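Substrate binding periplasmic protein (Ralstonia solanacearum, PDB 3LOP) binds leucine in the cleft between its two lobes, probably as the periplasmic receptor of an amino acid uptake system. Local coordinates at residues P120-A123 and Q127-D130. Residues are numbered along the deposited sequence; the frame is centred on the assembly and turned at random.
Sequences PIKA and QEID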
ATOM      1  N   PRO A 120       3.457   8.432  -6.560  1.00  3.53           N
ATOM      2  CA  PRO A 120       3.387   7.749  -5.267  1.00  3.29           C
ATOM      3  C   PRO A 120       2.921   8.712  -4.185  1.00  3.63           C
ATOM      4  O   PRO A 120       3.353   9.867  -4.142  1.00  4.26           O
ATOM      5  CB  PRO A 120       4.825   7.282  -5.048  1.00  5.28           C
ATOM      6  CG  PRO A 120       5.634   8.346  -5.740  1.00  5.11           C
ATOM      7  CD  PRO A 120       4.853   8.559  -7.020  1.00  5.58           C
ATOM      8  N   ILE A 121       2.039   8.237  -3.314  1.00  3.29           N
ATOM      9  CA  ILE A 121       1.533   9.070  -2.234  1.00  3.81           C
ATOM     10  C   ILE A 121       2.194   8.733  -0.900  1.00  4.00           C
ATOM     11  O   ILE A 121       2.862   9.571  -0.299  1.00  5.10           O
ATOM     12  CB  ILE A 121       0.002   8.915  -2.085  1.00  4.08           C
ATOM     13  CG1 ILE A 121      -0.699   9.499  -3.316  1.00  2.65           C
ATOM     14  CG2 ILE A 121      -0.477   9.602  -0.809  1.00  4.13           C
ATOM     15  CD1 ILE A 121      -2.213   9.309  -3.316  1.00  2.85           C
ATOM     16  N   LYS A 122       2.031   7.495  -0.452  1.00  5.03           N
ATOM     17  CA  LYS A 122       2.581   7.098   0.837  1.00  4.60           C
ATOM     18  C   LYS A 122       4.102   7.069   0.938  1.00  4.58           C
ATOM     19  O   LYS A 122       4.809   6.876  -0.058  1.00  4.94           O
ATOM     20  CB  LYS A 122       2.009   5.739   1.250  1.00  4.79           C
ATOM     21  CG  LYS A 122       2.469   4.560   0.419  1.00  6.98           C
ATOM     22  CD  LYS A 122       1.477   3.411   0.564  1.00  7.80           C
ATOM     23  CE  LYS A 122       1.965   2.135  -0.103  1.00  8.40           C
ATOM     24  NZ  LYS A 122       2.884   1.367   0.786  1.00 10.76           N
ATOM     25  N   ALA A 123       4.593   7.285   2.156  1.00  4.40           N
ATOM     26  CA  ALA A 123       6.024   7.247   2.429  1.00  4.35           C
ATOM     27  C   ALA A 123       6.513   5.899   1.909  1.00  4.98           C
ATOM     28  O   ALA A 123       5.785   4.907   1.964  1.00  5.34           O
ATOM     29  CB  ALA A 123       6.277   7.374   3.927  1.00  5.87           C
ATOM     30  N   GLN A 127      11.817   4.338   3.696  1.00  4.98           N
ATOM     31  CA  GLN A 127      11.569   5.175   4.863  1.00  5.15           C
ATOM     32  C   GLN A 127      11.064   4.300   6.005  1.00  5.00           C
ATOM     33  O   GLN A 127      11.459   4.487   7.154  1.00  5.28           O
ATOM     34  CB  GLN A 127      10.537   6.263   4.555  1.00  4.95           C
ATOM     35  CG  GLN A 127      11.005   7.320   3.572  1.00  6.76           C
ATOM     36  CD  GLN A 127       9.982   8.427   3.400  1.00  6.95           C
ATOM     37  OE1 GLN A 127       9.849   9.307   4.256  1.00 11.96           O
ATOM     38  NE2 GLN A 127       9.238   8.378   2.304  1.00  5.31           N
ATOM     39  N   GLU A 128      10.189   3.348   5.682  1.00  4.78           N
ATOM     40  CA  GLU A 128       9.638   2.431   6.678  1.00  5.38           C
ATOM     41  C   GLU A 128      10.756   1.593   7.294  1.00  4.77           C
ATOM     42  O   GLU A 128      10.850   1.457   8.516  1.00  5.00           O
ATOM     43  CB  GLU A 128       8.625   1.475   6.038  1.00  4.61           C
ATOM     44  CG  GLU A 128       7.321   2.098   5.567  1.00  6.95           C
ATOM     45  CD  GLU A 128       6.353   1.043   5.055  1.00  9.07           C
ATOM     46  OE1 GLU A 128       6.095   0.072   5.798  1.00  9.57           O
ATOM     47  OE2 GLU A 128       5.852   1.176   3.918  1.00  9.65           O
ATOM     48  N   ILE A 129      11.598   1.031   6.433  1.00  5.15           N
ATOM     49  CA  ILE A 129      12.704   0.191   6.868  1.00  5.28           C
ATOM     50  C   ILE A 129      13.702   0.967   7.722  1.00  5.76           C
ATOM     51  O   ILE A 129      14.116   0.497   8.784  1.00  6.38           O
ATOM     52  CB  ILE A 129      13.411  -0.447   5.649  1.00  5.71           C
ATOM     53  CG1 ILE A 129      12.448  -1.422   4.963  1.00  5.64           C
ATOM     54  CG2 ILE A 129      14.679  -1.165   6.088  1.00  6.94           C
ATOM     55  CD1 ILE A 129      12.953  -1.985   3.648  1.00  7.22           C
ATOM     56  N   ASP A 130      14.085   2.157   7.272  1.00  6.04           N
ATOM     57  CA  ASP A 130      15.019   2.969   8.043  1.00  7.45           C
ATOM     58  C   ASP A 130      14.483   3.204   9.450  1.00  7.01           C
ATOM     59  O   ASP A 130      15.178   2.979  10.441  1.00  7.55           O
ATOM     60  CB  ASP A 130      15.247   4.331   7.375  1.00  9.73           C
ATOM     61  CG  ASP A 130      16.124   4.241   6.145  1.00 14.70           C
ATOM     62  OD1 ASP A 130      16.958   3.315   6.072  1.00 17.81           O
ATOM     63  OD2 ASP A 130      15.992   5.112   5.257  1.00 18.46           O
TER
HETATM   64  O   HOH W   1       5.268   2.318   1.616  1.00  7.96           O
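Three groups grip one water between the loop 120-123 and the first turns of helix 125-138: Lys-122 NZ donates to it from 2.7 Å, and the water gives its own protons to Ala-123 O at 2.7 Å and Glu-128 OE2 at 2.6 Å. The site lies at a crossover between the two lobes of a periplasmic binding protein, where the chain leaves the five-stranded parallel sheet through strand 118-119 and runs into the lobe built on the four-stranded sheet. No direct hydrogen bond joins the two segments. Lys-122 NZ and Glu-128 OE2 have opposite charges but stand 4.3 Å apart, beyond a salt bridge, and the water relays between them. Glu-128 OE2 is also hydrogen-bonded to Ser-229 OG, which has a weak hydrogen bond with Lys-122 NZ. Lys-122 belongs to the magnesium site with Ala-106 and Tyr-125, and the nearest atoms of its side chain and the bound leucine are about 6 Å apart, which places this water close to the ligand cleft. Gln-127 covers the alanine: with CG anti to its carbonyl carbon (chi1 -68°) and the chain extended beyond CG, it reaches back to Ala-123. Its terminal amide rests against the methyl of Ala-123, with Gln-127 CD 3.9 Å from Ala-123 CB.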